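Local coordinates for protein putative enoyl-CoA hydratase (Streptomyces coelicolor A3, PDB 3G64) that probably acts on acyl-CoA thioesters, perhaps hydrating enoyl-CoA substrates, as a member of the crotonase-like enoyl-CoA hydratase/isomerase family, at residues L32-K37 with G77-E82; A127-A132 with F146-T151; V139-T144 with T200-A205. One frame throughout, in Å; residues are numbered along the deposited sequence.

Contact 1: residues L32-K37 with G77-E82; sequences LARPDK and GGDVDE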
ATOM      1  N   LEU A  32      -4.260  25.789 -15.135  1.00 29.77           N
ATOM      2  CA  LEU A  32      -3.734  25.380 -16.436  1.00 28.10           C
ATOM      3  C   LEU A  32      -4.321  26.231 -17.561  1.00 36.62           C
ATOM      4  O   LEU A  32      -5.496  26.601 -17.540  1.00 38.45           O
ATOM      5  CB  LEU A  32      -4.020  23.915 -16.686  1.00 24.69           C
ATOM      6  CG  LEU A  32      -3.403  23.021 -15.615  1.00 30.16           C
ATOM      7  CD1 LEU A  32      -3.832  21.596 -15.847  1.00 31.98           C
ATOM      8  CD2 LEU A  32      -1.844  23.155 -15.631  1.00 27.02           C
ATOM      9  N   ALA A  33      -3.480  26.539 -18.539  1.00 41.34           N
ATOM     10  CA  ALA A  33      -3.894  27.293 -19.711  1.00 47.66           C
ATOM     11  C   ALA A  33      -4.528  26.395 -20.806  1.00 48.56           C
ATOM     12  O   ALA A  33      -4.252  25.178 -20.884  1.00 49.28           O
ATOM     13  CB  ALA A  33      -2.692  28.068 -20.266  1.00 42.32           C
ATOM     14  N   ARG A  34      -5.378  27.010 -21.631  1.00 38.41           N
ATOM     15  CA  ARG A  34      -5.933  26.394 -22.859  1.00 29.86           C
ATOM     16  C   ARG A  34      -7.178  25.554 -22.695  1.00 26.10           C
ATOM     17  O   ARG A  34      -7.183  24.384 -23.061  1.00 29.13           O
ATOM     18  CB  ARG A  34      -4.879  25.566 -23.601  1.00 31.48           C
ATOM     19  CG  ARG A  34      -3.622  26.338 -23.923  1.00 41.32           C
ATOM     20  CD  ARG A  34      -2.451  25.393 -24.122  1.00 48.29           C
ATOM     21  NE  ARG A  34      -1.971  25.379 -25.495  1.00 51.20           N
ATOM     22  CZ  ARG A  34      -1.735  24.276 -26.211  1.00 48.96           C
ATOM     23  NH1 ARG A  34      -1.927  23.053 -25.696  1.00 39.81           N
ATOM     24  NH2 ARG A  34      -1.282  24.410 -27.454  1.00 44.76           N
ATOM     25  N   PRO A  35      -8.247  26.155 -22.175  1.00 29.90           N
ATOM     26  CA  PRO A  35      -9.504  25.447 -21.927  1.00 31.69           C
ATOM     27  C   PRO A  35     -10.082  24.885 -23.210  1.00 30.81           C
ATOM     28  O   PRO A  35     -10.739  23.850 -23.163  1.00 31.07           O
ATOM     29  CB  PRO A  35     -10.448  26.528 -21.389  1.00 32.74           C
ATOM     30  CG  PRO A  35      -9.697  27.819 -21.429  1.00 35.41           C
ATOM     31  CD  PRO A  35      -8.265  27.564 -21.755  1.00 33.57           C
ATOM     32  N   ASP A  36      -9.846  25.562 -24.333  1.00 26.49           N
ATOM     33  CA  ASP A  36     -10.364  25.098 -25.625  1.00 31.44           C
ATOM     34  C   ASP A  36      -9.730  23.780 -26.064  1.00 30.40           C
ATOM     35  O   ASP A  36     -10.228  23.115 -26.961  1.00 33.57           O
ATOM     36  CB  ASP A  36     -10.157  26.159 -26.724  1.00 35.83           C
ATOM     37  CG  ASP A  36     -10.868  27.485 -26.421  1.00 49.68           C
ATOM     38  OD1 ASP A  36     -11.778  27.519 -25.553  1.00 52.89           O
ATOM     39  OD2 ASP A  36     -10.515  28.505 -27.068  1.00 58.41           O
ATOM     40  N   LYS A  37      -8.609  23.424 -25.446  1.00 25.98           N
ATOM     41  CA  LYS A  37      -7.936  22.160 -25.744  1.00 27.74           C
ATOM     42  C   LYS A  37      -7.962  21.246 -24.517  1.00 29.19           C
ATOM     43  O   LYS A  37      -7.140  20.326 -24.406  1.00 29.80           O
ATOM     44  CB  LYS A  37      -6.461  22.405 -26.072  1.00 34.19           C
ATOM     45  CG  LYS A  37      -6.204  23.280 -27.253  1.00 45.95           C
ATOM     46  CD  LYS A  37      -4.747  23.146 -27.687  1.00 56.04           C
ATOM     47  CE  LYS A  37      -4.607  23.381 -29.198  1.00 69.99           C
ATOM     48  NZ  LYS A  37      -5.202  22.309 -30.061  1.00 68.18           N
ATOM     49  N   GLY A  77      -4.027  15.772 -20.623  1.00 26.41           N
ATOM     50  CA  GLY A  77      -2.676  15.257 -20.755  1.00 26.07           C
ATOM     51  C   GLY A  77      -1.827  16.020 -21.738  1.00 31.20           C
ATOM     52  O   GLY A  77      -2.118  17.176 -22.080  1.00 32.39           O
ATOM     53  N   GLY A  78      -0.767  15.373 -22.217  1.00 32.02           N
ATOM     54  CA  GLY A  78       0.143  16.017 -23.153  1.00 32.36           C
ATOM     55  C   GLY A  78      -0.510  16.240 -24.517  1.00 31.37           C
ATOM     56  O   GLY A  78      -1.251  15.391 -25.020  1.00 30.34           O
ATOM     57  N   ASP A  79      -0.227  17.377 -25.133  1.00 26.07           N
ATOM     58  CA  ASP A  79      -0.813  17.690 -26.440  1.00 29.20           C
ATOM     59  C   ASP A  79      -0.356  16.693 -27.513  1.00 33.14           C
ATOM     60  O   ASP A  79       0.857  16.441 -27.666  1.00 28.48           O
ATOM     61  CB  ASP A  79      -0.397  19.099 -26.846  1.00 31.83           C
ATOM     62  CG  ASP A  79      -1.171  19.609 -28.054  1.00 38.05           C
ATOM     63  OD1 ASP A  79      -0.859  19.223 -29.217  1.00 35.31           O
ATOM     64  OD2 ASP A  79      -2.090  20.416 -27.824  1.00 43.46           O
ATOM     65  N   VAL A  80      -1.301  16.140 -28.270  1.00 29.89           N
ATOM     66  CA  VAL A  80      -0.951  15.101 -29.236  1.00 30.59           C
ATOM     67  C   VAL A  80      -0.042  15.555 -30.389  1.00 31.38           C
ATOM     68  O   VAL A  80       0.793  14.787 -30.863  1.00 28.61           O
ATOM     69  CB  VAL A  80      -2.181  14.383 -29.801  1.00 32.40           C
ATOM     70  CG1 VAL A  80      -1.772  13.519 -30.978  1.00 32.72           C
ATOM     71  CG2 VAL A  80      -2.777  13.499 -28.740  1.00 33.20           C
ATOM     72  N   ASP A  81      -0.190  16.798 -30.830  1.00 28.94           N
ATOM     73  CA  ASP A  81       0.674  17.308 -31.880  1.00 29.82           C
ATOM     74  C   ASP A  81       1.909  18.013 -31.338  1.00 31.38           C
ATOM     75  O   ASP A  81       3.027  17.798 -31.840  1.00 28.39           O
ATOM     76  CB  ASP A  81      -0.091  18.249 -32.802  1.00 34.67           C
ATOM     77  CG  ASP A  81      -0.858  17.496 -33.895  1.00 45.57           C
ATOM     78  OD1 ASP A  81      -0.329  16.507 -34.463  1.00 49.84           O
ATOM     79  OD2 ASP A  81      -1.995  17.900 -34.177  1.00 47.26           O
ATOM     80  N   GLU A  82       1.705  18.841 -30.313  1.00 26.18           N
ATOM     81  CA  GLU A  82       2.765  19.686 -29.812  1.00 30.54           C
ATOM     82  C   GLU A  82       3.746  18.943 -28.910  1.00 36.65           C
ATOM     83  O   GLU A  82       4.874  19.409 -28.690  1.00 36.88           O
ATOM     84  CB  GLU A  82       2.181  20.903 -29.125  1.00 34.52           C
ATOM     85  CG  GLU A  82       1.737  21.950 -30.147  1.00 38.20           C
ATOM     86  CD  GLU A  82       1.013  23.109 -29.513  1.00 54.31           C
ATOM     87  OE1 GLU A  82       1.644  24.168 -29.292  1.00 56.16           O
ATOM     88  OE2 GLU A  82      -0.193  22.950 -29.224  1.00 64.60           O
TER
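Lys37 and Asp79 mark the closest approach of the two backbones, their CA atoms 8.4 Å apart, so the turn at 34-37 and the start of helix 80-87 are joined by side chains alone. Arg34 spans the gap. Its guanidinium presents an edge to two carboxylates: NH2 donates to Glu82 OE2 at 2.5 Å, with the oxygen lying in the guanidinium plane and met on its syn side, while NH1 makes a weak, longer bond of 3.4 Å to Asp79 OD2. The Arg34 and Glu82 chains run in from opposite directions, whereas Arg34 and Asp79 cross at about a right angle. The result is a three-membered salt-bridge network. Arg34 NH1 also donates to the carbonyl of Ala40, so the guanidinium also holds a later part of its own loop, just ahead of helix 43-58. Asp79 is the N-cap of helix 80-87: with CG anti to its backbone N (chi1 -169°), OD1 accepts from Glu82 N at 2.8 Å and from Asp81 N at 3.0 Å, the two donors arriving from opposite faces of the carboxylate. One carboxylate thus caps the helix with one oxygen and faces the arginine with the other, and the nearby positive charge would probably help to keep it ionised. Lys37 sets CD over one face of the guanidinium, toward its rim, 3.3 Å above the plane, and the same CD approaches Asp79 OD2 at 3.8 Å. Its ammonium stops beyond salt-bridge range of that oxygen. At the same helix start, Asp81 OD1 is hydrogen-bonded to His263 NE2 of the second subunit, and Phe266 of that subunit packs on Val80.

Contact 2: residues A127-A132 with F146-T151; sequences AGAVLA and FAFLFT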
ATOM      1  N   ALA A 127      -0.998  12.682 -18.400  1.00 24.59           N
ATOM      2  CA  ALA A 127      -0.287  13.531 -17.424  1.00 24.22           C
ATOM      3  C   ALA A 127      -1.246  14.232 -16.478  1.00 24.19           C
ATOM      4  O   ALA A 127      -0.915  14.462 -15.311  1.00 24.92           O
ATOM      5  CB  ALA A 127       0.613  14.560 -18.138  1.00 24.27           C
ATOM      6  N   GLY A 128      -2.454  14.545 -16.958  1.00 25.43           N
ATOM      7  CA  GLY A 128      -3.458  15.181 -16.103  1.00 25.96           C
ATOM      8  C   GLY A 128      -3.852  14.318 -14.908  1.00 24.17           C
ATOM      9  O   GLY A 128      -3.994  14.790 -13.776  1.00 22.08           O
ATOM     10  N   ALA A 129      -4.010  13.025 -15.159  1.00 20.87           N
ATOM     11  CA  ALA A 129      -4.313  12.090 -14.089  1.00 20.71           C
ATOM     12  C   ALA A 129      -3.113  11.920 -13.138  1.00 19.60           C
ATOM     13  O   ALA A 129      -3.297  11.740 -11.936  1.00 23.52           O
ATOM     14  CB  ALA A 129      -4.731  10.714 -14.695  1.00 22.10           C
ATOM     15  N   VAL A 130      -1.883  11.992 -13.653  1.00 20.51           N
ATOM     16  CA  VAL A 130      -0.732  11.781 -12.758  1.00 19.97           C
ATOM     17  C   VAL A 130      -0.484  13.003 -11.898  1.00 20.75           C
ATOM     18  O   VAL A 130      -0.118  12.877 -10.724  1.00 23.24           O
ATOM     19  CB  VAL A 130       0.572  11.360 -13.488  1.00 26.02           C
ATOM     20  CG1 VAL A 130       1.689  10.935 -12.427  1.00 18.31           C
ATOM     21  CG2 VAL A 130       0.282  10.214 -14.448  1.00 21.20           C
ATOM     22  N   LEU A 131      -0.689  14.187 -12.471  1.00 20.37           N
ATOM     23  CA  LEU A 131      -0.610  15.410 -11.679  1.00 23.34           C
ATOM     24  C   LEU A 131      -1.652  15.377 -10.556  1.00 26.58           C
ATOM     25  O   LEU A 131      -1.355  15.715  -9.415  1.00 26.05           O
ATOM     26  CB  LEU A 131      -0.848  16.629 -12.574  1.00 22.37           C
ATOM     27  CG  LEU A 131       0.338  16.937 -13.498  1.00 24.91           C
ATOM     28  CD1 LEU A 131       0.007  18.151 -14.375  1.00 27.83           C
ATOM     29  CD2 LEU A 131       1.623  17.169 -12.662  1.00 29.38           C
ATOM     30  N   ALA A 132      -2.861  14.940 -10.877  1.00 23.06           N
ATOM     31  CA  ALA A 132      -3.890  14.791  -9.851  1.00 26.73           C
ATOM     32  C   ALA A 132      -3.430  13.792  -8.777  1.00 26.12           C
ATOM     33  O   ALA A 132      -3.538  14.042  -7.584  1.00 26.49           O
ATOM     34  CB  ALA A 132      -5.213  14.336 -10.485  1.00 20.03           C
ATOM     35  N   PHE A 146     -10.978   9.927 -14.419  1.00 21.22           N
ATOM     36  CA  PHE A 146      -9.552   9.607 -14.543  1.00 19.80           C
ATOM     37  C   PHE A 146      -9.312   8.585 -15.638  1.00 24.21           C
ATOM     38  O   PHE A 146     -10.084   7.622 -15.799  1.00 26.98           O
ATOM     39  CB  PHE A 146      -9.012   8.963 -13.262  1.00 22.64           C
ATOM     40  CG  PHE A 146      -9.037   9.834 -12.058  1.00 26.92           C
ATOM     41  CD1 PHE A 146      -7.911  10.566 -11.688  1.00 27.65           C
ATOM     42  CD2 PHE A 146     -10.170   9.857 -11.226  1.00 27.10           C
ATOM     43  CE1 PHE A 146      -7.910  11.346 -10.499  1.00 27.48           C
ATOM     44  CE2 PHE A 146     -10.184  10.638 -10.046  1.00 26.68           C
ATOM     45  CZ  PHE A 146      -9.057  11.391  -9.697  1.00 26.76           C
ATOM     46  N   ALA A 147      -8.235   8.771 -16.383  1.00 19.30           N
ATOM     47  CA  ALA A 147      -7.816   7.734 -17.303  1.00 20.47           C
ATOM     48  C   ALA A 147      -6.294   7.712 -17.399  1.00 23.32           C
ATOM     49  O   ALA A 147      -5.672   8.693 -17.783  1.00 21.11           O
ATOM     50  CB  ALA A 147      -8.467   7.948 -18.703  1.00 16.45           C
ATOM     51  N   PHE A 148      -5.692   6.595 -17.010  1.00 22.69           N
ATOM     52  CA  PHE A 148      -4.222   6.475 -17.071  1.00 25.38           C
ATOM     53  C   PHE A 148      -3.886   5.804 -18.368  1.00 24.65           C
ATOM     54  O   PHE A 148      -3.571   4.620 -18.386  1.00 29.57           O
ATOM     55  CB  PHE A 148      -3.718   5.674 -15.860  1.00 22.52           C
ATOM     56  CG  PHE A 148      -3.934   6.390 -14.552  1.00 23.60           C
ATOM     57  CD1 PHE A 148      -2.967   7.264 -14.056  1.00 22.19           C
ATOM     58  CD2 PHE A 148      -5.112   6.237 -13.851  1.00 20.66           C
ATOM     59  CE1 PHE A 148      -3.167   7.943 -12.847  1.00 20.25           C
ATOM     60  CE2 PHE A 148      -5.319   6.921 -12.635  1.00 22.31           C
ATOM     61  CZ  PHE A 148      -4.333   7.772 -12.142  1.00 19.90           C
ATOM     62  N   LEU A 149      -4.004   6.556 -19.460  1.00 22.91           N
ATOM     63  CA  LEU A 149      -4.095   5.967 -20.783  1.00 29.36           C
ATOM     64  C   LEU A 149      -2.776   5.941 -21.606  1.00 25.15           C
ATOM     65  O   LEU A 149      -2.790   5.886 -22.826  1.00 22.06           O
ATOM     66  CB  LEU A 149      -5.250   6.617 -21.554  1.00 29.58           C
ATOM     67  CG  LEU A 149      -5.303   8.132 -21.474  1.00 30.59           C
ATOM     68  CD1 LEU A 149      -3.947   8.721 -21.960  1.00 27.61           C
ATOM     69  CD2 LEU A 149      -6.496   8.660 -22.289  1.00 27.90           C
ATOM     70  N   PHE A 150      -1.631   5.948 -20.927  1.00 19.41           N
ATOM     71  CA  PHE A 150      -0.349   5.847 -21.645  1.00 20.28           C
ATOM     72  C   PHE A 150      -0.223   4.672 -22.608  1.00 21.41           C
ATOM     73  O   PHE A 150       0.316   4.822 -23.722  1.00 21.28           O
ATOM     74  CB  PHE A 150       0.787   5.820 -20.605  1.00 21.37           C
ATOM     75  CG  PHE A 150       0.694   6.966 -19.647  1.00 24.86           C
ATOM     76  CD1 PHE A 150       0.988   8.251 -20.080  1.00 26.29           C
ATOM     77  CD2 PHE A 150       0.213   6.778 -18.365  1.00 27.24           C
ATOM     78  CE1 PHE A 150       0.856   9.336 -19.224  1.00 29.30           C
ATOM     79  CE2 PHE A 150       0.088   7.855 -17.492  1.00 28.64           C
ATOM     80  CZ  PHE A 150       0.428   9.138 -17.926  1.00 26.17           C
ATOM     81  N   THR A 151      -0.682   3.491 -22.204  1.00 20.16           N
ATOM     82  CA  THR A 151      -0.515   2.353 -23.098  1.00 20.45           C
ATOM     83  C   THR A 151      -1.325   2.551 -24.391  1.00 23.13           C
ATOM     84  O   THR A 151      -1.025   1.935 -25.418  1.00 21.60           O
ATOM     85  CB  THR A 151      -0.887   1.019 -22.446  1.00 19.76           C
ATOM     86  OG1 THR A 151      -2.261   1.039 -22.082  1.00 21.38           O
ATOM     87  CG2 THR A 151      -0.015   0.717 -21.208  1.00 17.16           C
TER
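Ala129 sits over one face of the Phe148 ring, its CB 3.9 Å from the ring centroid and 20° off the normal, a CH-pi contact displaced toward the rim at CE1. The same methyl lies 3.8 Å from Ala147 O and also reaches the edge of Phe146. That second ring takes Ala132 CB at its edge too, 4.0 Å from CE1. Toward the start of the helix, Val130 brings CG2 against the edge of Phe150, 3.6 Å from CZ; with CG1 anti to the backbone N (chi1 -171°), CG2 is the branch left to meet the ring. Three phenylalanines thus follow the helix surface, and no hydrogen bond crosses between the segments. In this crotonase-like fold the contact lays helix 127-134 against strand 145-147, a member of the small sheet with 123-125 and 185-186, and against the chain that leaves it. Phe148, at the centre of an inverse gamma turn, has further neighbours in Leu178 and Leu179 of helix 172-181 and Leu166 of helix 162-170. Trimming Phe148 to an alanine would probably leave the Ala129 methyl without its ring face and open a gap between helix 127-134 and those leucines. Backbone bonds from Phe146 to Val185 and from Ala147 to Ala124 and Gly126 fix the strand in its sheet, while Leu120 of strand 116-120 touches both Ala132 and Phe146.

Contact 3: residues V139-T144 with T200-A205; sequences VADPST and TEEGRA. With GOL (glycerol), chain F.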
ATOM      1  N   VAL A 139      -9.911  17.046  -4.775  1.00 27.24           N
ATOM      2  CA  VAL A 139     -11.282  17.522  -4.522  1.00 27.80           C
ATOM      3  C   VAL A 139     -12.025  17.476  -5.853  1.00 29.37           C
ATOM      4  O   VAL A 139     -11.711  18.217  -6.776  1.00 28.81           O
ATOM      5  CB  VAL A 139     -11.230  18.938  -3.927  1.00 29.04           C
ATOM      6  CG1 VAL A 139     -12.615  19.540  -3.788  1.00 30.24           C
ATOM      7  CG2 VAL A 139     -10.481  18.902  -2.561  1.00 26.75           C
ATOM      8  N   ALA A 140     -13.000  16.579  -5.956  1.00 27.61           N
ATOM      9  CA  ALA A 140     -13.533  16.171  -7.242  1.00 26.51           C
ATOM     10  C   ALA A 140     -15.038  16.293  -7.271  1.00 29.44           C
ATOM     11  O   ALA A 140     -15.703  15.907  -6.296  1.00 32.95           O
ATOM     12  CB  ALA A 140     -13.158  14.708  -7.501  1.00 22.58           C
ATOM     13  N   ASP A 141     -15.577  16.780  -8.388  1.00 28.70           N
ATOM     14  CA  ASP A 141     -17.032  16.760  -8.585  1.00 29.71           C
ATOM     15  C   ASP A 141     -17.417  15.469  -9.303  1.00 31.63           C
ATOM     16  O   ASP A 141     -16.530  14.716  -9.726  1.00 31.31           O
ATOM     17  CB  ASP A 141     -17.588  18.075  -9.194  1.00 31.85           C
ATOM     18  CG  ASP A 141     -17.687  18.070 -10.720  1.00 35.85           C
ATOM     19  OD1 ASP A 141     -18.054  19.142 -11.277  1.00 36.59           O
ATOM     20  OD2 ASP A 141     -17.408  17.037 -11.366  1.00 33.65           O
ATOM     21  N   PRO A 142     -18.723  15.167  -9.367  1.00 30.03           N
ATOM     22  CA  PRO A 142     -19.193  13.871  -9.870  1.00 26.90           C
ATOM     23  C   PRO A 142     -18.912  13.634 -11.331  1.00 27.15           C
ATOM     24  O   PRO A 142     -19.061  12.483 -11.759  1.00 28.75           O
ATOM     25  CB  PRO A 142     -20.727  13.946  -9.667  1.00 26.43           C
ATOM     26  CG  PRO A 142     -20.905  14.877  -8.516  1.00 32.12           C
ATOM     27  CD  PRO A 142     -19.791  15.915  -8.668  1.00 30.62           C
ATOM     28  N   SER A 143     -18.583  14.679 -12.098  1.00 21.52           N
ATOM     29  CA  SER A 143     -18.255  14.506 -13.520  1.00 22.25           C
ATOM     30  C   SER A 143     -16.780  14.028 -13.739  1.00 25.61           C
ATOM     31  O   SER A 143     -16.321  13.796 -14.879  1.00 24.06           O
ATOM     32  CB  SER A 143     -18.493  15.824 -14.264  1.00 26.95           C
ATOM     33  OG  SER A 143     -17.469  16.777 -13.946  1.00 31.64           O
ATOM     34  N   THR A 144     -16.037  13.905 -12.653  1.00 27.16           N
ATOM     35  CA  THR A 144     -14.594  13.620 -12.762  1.00 27.58           C
ATOM     36  C   THR A 144     -14.331  12.236 -13.346  1.00 29.40           C
ATOM     37  O   THR A 144     -14.906  11.244 -12.882  1.00 29.15           O
ATOM     38  CB  THR A 144     -13.907  13.712 -11.389  1.00 23.34           C
ATOM     39  OG1 THR A 144     -14.009  15.055 -10.900  1.00 23.65           O
ATOM     40  CG2 THR A 144     -12.422  13.301 -11.496  1.00 27.28           C
ATOM     41  N   THR A 200     -17.450  16.467  -4.166  1.00 31.08           N
ATOM     42  CA  THR A 200     -18.307  17.635  -4.067  1.00 33.23           C
ATOM     43  C   THR A 200     -19.556  17.468  -4.908  1.00 35.14           C
ATOM     44  O   THR A 200     -19.731  16.484  -5.636  1.00 31.27           O
ATOM     45  CB  THR A 200     -17.599  18.895  -4.561  1.00 34.00           C
ATOM     46  OG1 THR A 200     -17.549  18.872  -5.992  1.00 34.98           O
ATOM     47  CG2 THR A 200     -16.181  18.967  -4.005  1.00 31.14           C
ATOM     48  N   GLU A 201     -20.420  18.467  -4.802  1.00 37.77           N
ATOM     49  CA  GLU A 201     -21.547  18.662  -5.690  1.00 44.03           C
ATOM     50  C   GLU A 201     -21.077  19.126  -7.070  1.00 38.83           C
ATOM     51  O   GLU A 201     -20.037  19.770  -7.205  1.00 38.12           O
ATOM     52  CB  GLU A 201     -22.391  19.772  -5.075  1.00 60.35           C
ATOM     53  CG  GLU A 201     -23.857  19.584  -5.112  1.00 79.06           C
ATOM     54  CD  GLU A 201     -24.570  20.877  -4.706  1.00 92.31           C
ATOM     55  OE1 GLU A 201     -24.370  21.334  -3.555  1.00 93.71           O
ATOM     56  OE2 GLU A 201     -25.307  21.442  -5.547  1.00 94.69           O
ATOM     57  N   GLU A 202     -21.866  18.816  -8.092  1.00 36.20           N
ATOM     58  CA  GLU A 202     -21.606  19.241  -9.474  1.00 38.28           C
ATOM     59  C   GLU A 202     -21.280  20.738  -9.576  1.00 35.68           C
ATOM     60  O   GLU A 202     -21.992  21.573  -9.026  1.00 36.36           O
ATOM     61  CB  GLU A 202     -22.834  18.908 -10.334  1.00 50.11           C
ATOM     62  CG  GLU A 202     -22.646  19.148 -11.823  1.00 66.46           C
ATOM     63  CD  GLU A 202     -21.557  18.264 -12.440  1.00 78.33           C
ATOM     64  OE1 GLU A 202     -21.539  17.036 -12.177  1.00 77.55           O
ATOM     65  OE2 GLU A 202     -20.725  18.804 -13.202  1.00 82.73           O
ATOM     66  N   GLY A 203     -20.195  21.070 -10.269  1.00 32.80           N
ATOM     67  CA  GLY A 203     -19.751  22.455 -10.404  1.00 29.97           C
ATOM     68  C   GLY A 203     -19.096  23.136  -9.204  1.00 31.51           C
ATOM     69  O   GLY A 203     -18.712  24.291  -9.295  1.00 35.42           O
ATOM     70  N   ARG A 204     -18.946  22.433  -8.088  1.00 28.13           N
ATOM     71  CA  ARG A 204     -18.404  23.050  -6.864  1.00 30.38           C
ATOM     72  C   ARG A 204     -16.935  22.680  -6.535  1.00 27.69           C
ATOM     73  O   ARG A 204     -16.430  23.025  -5.470  1.00 26.48           O
ATOM     74  CB  ARG A 204     -19.304  22.675  -5.681  1.00 33.91           C
ATOM     75  CG  ARG A 204     -20.790  22.881  -5.984  1.00 45.32           C
ATOM     76  CD  ARG A 204     -21.168  24.327  -5.804  1.00 59.99           C
ATOM     77  NE  ARG A 204     -21.246  24.622  -4.375  1.00 75.11           N
ATOM     78  CZ  ARG A 204     -22.381  24.718  -3.684  1.00 83.52           C
ATOM     79  NH1 ARG A 204     -23.560  24.573  -4.289  1.00 83.64           N
ATOM     80  NH2 ARG A 204     -22.333  24.973  -2.380  1.00 85.83           N
ATOM     81  N   ALA A 205     -16.243  21.995  -7.451  1.00 28.66           N
ATOM     82  CA  ALA A 205     -14.892  21.519  -7.124  1.00 28.05           C
ATOM     83  C   ALA A 205     -13.939  22.695  -6.852  1.00 28.12           C
ATOM     84  O   ALA A 205     -13.194  22.680  -5.876  1.00 29.74           O
ATOM     85  CB  ALA A 205     -14.357  20.619  -8.233  1.00 26.12           C
TER
HETATM   86  C1  GOL F 280     -15.998  21.975 -11.299  1.00 45.21           C
HETATM   87  O1  GOL F 280     -16.793  21.472 -10.260  1.00 34.44           O
HETATM   88  C2  GOL F 280     -16.233  23.471 -11.443  1.00 55.78           C
HETATM   89  O2  GOL F 280     -15.527  24.161 -10.437  1.00 54.90           O
HETATM   90  C3  GOL F 280     -15.883  23.946 -12.854  1.00 60.91           C
HETATM   91  O3  GOL F 280     -16.901  23.490 -13.729  1.00 65.93           O
HETATM   92  O   HOH W   1     -18.550  19.970 -13.755  1.00 42.16           O
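Asp141 turns its carboxylate between two turns, one oxygen toward each. OD1 accepts from Gly203 N at 3.1 Å, met on its anti side and 30° out of the carboxylate plane; OD2 serves its own turn, using its syn lone pair for Ser143 OG at 2.6 Å and taking Ser143 N from above the plane, an Asx turn. The Glu202 side chain crosses that of Asp141 at a slant, the carboxylate planes 55° apart, with OE2 3.3 Å from Asp141 OD1. Two acceptors that close would repel if both are charged, but a water donates to each of them and probably offsets the repulsion. Glu202 bends at chi2 (63°), which brings both its oxygens near Ser143 CB. A glycerol, probably from the crystallisation liquor, adds a further donor: its O1 gives a hydrogen bond to Asp141 OD1 and accepts one from Ala205 N, the first residue of helix 205-217. The contact lies at the edge of the six-stranded sheet of the crotonase-like fold, where strand 137-140 runs parallel to the outermost strand 198-199. Thr200 N continues that pairing with a bond of 2.8 Å to Ala140 O, and beyond it both chains leave the sheet, through a type I turn at 141-144 and a type II turn at 201-204. The two branches of Thr200 part here: CG2 meets Val139 CG1 at 3.6 Å, the two side chains crossing at about a right angle, while OG1 rests against Asp141 CB and donates to Glu201 O. Ala205 CB points toward segment 139-144 and packs 4.2 Å from Asp141 CB. Pro142 lays CD against Thr200 O, and Ser143 OG is also hydrogen-bonded to Gly122 N.

In the fold
Contact 2 is the buried one, all eight touching residues lying inside the protein, and it relies on methyl and ring packing. Contacts 1 and 3 are partly exposed and depend on polar bonds: charged side chains alone bridge contact 1, whereas contact 3 adds a backbone bond and apolar packing. Contacts 1 and 3 both involve loops that follow strands of the six-stranded sheet, toward opposite edges of that sheet, with centres about 21 Å apart. Contact 2 adjoins contact 3 in sequence, since strand 137-140 lies between helix 127-134 and strand 145-147. It meets contact 1 directly, Gly77 CA packing 4.3 Å from Ala127 CB.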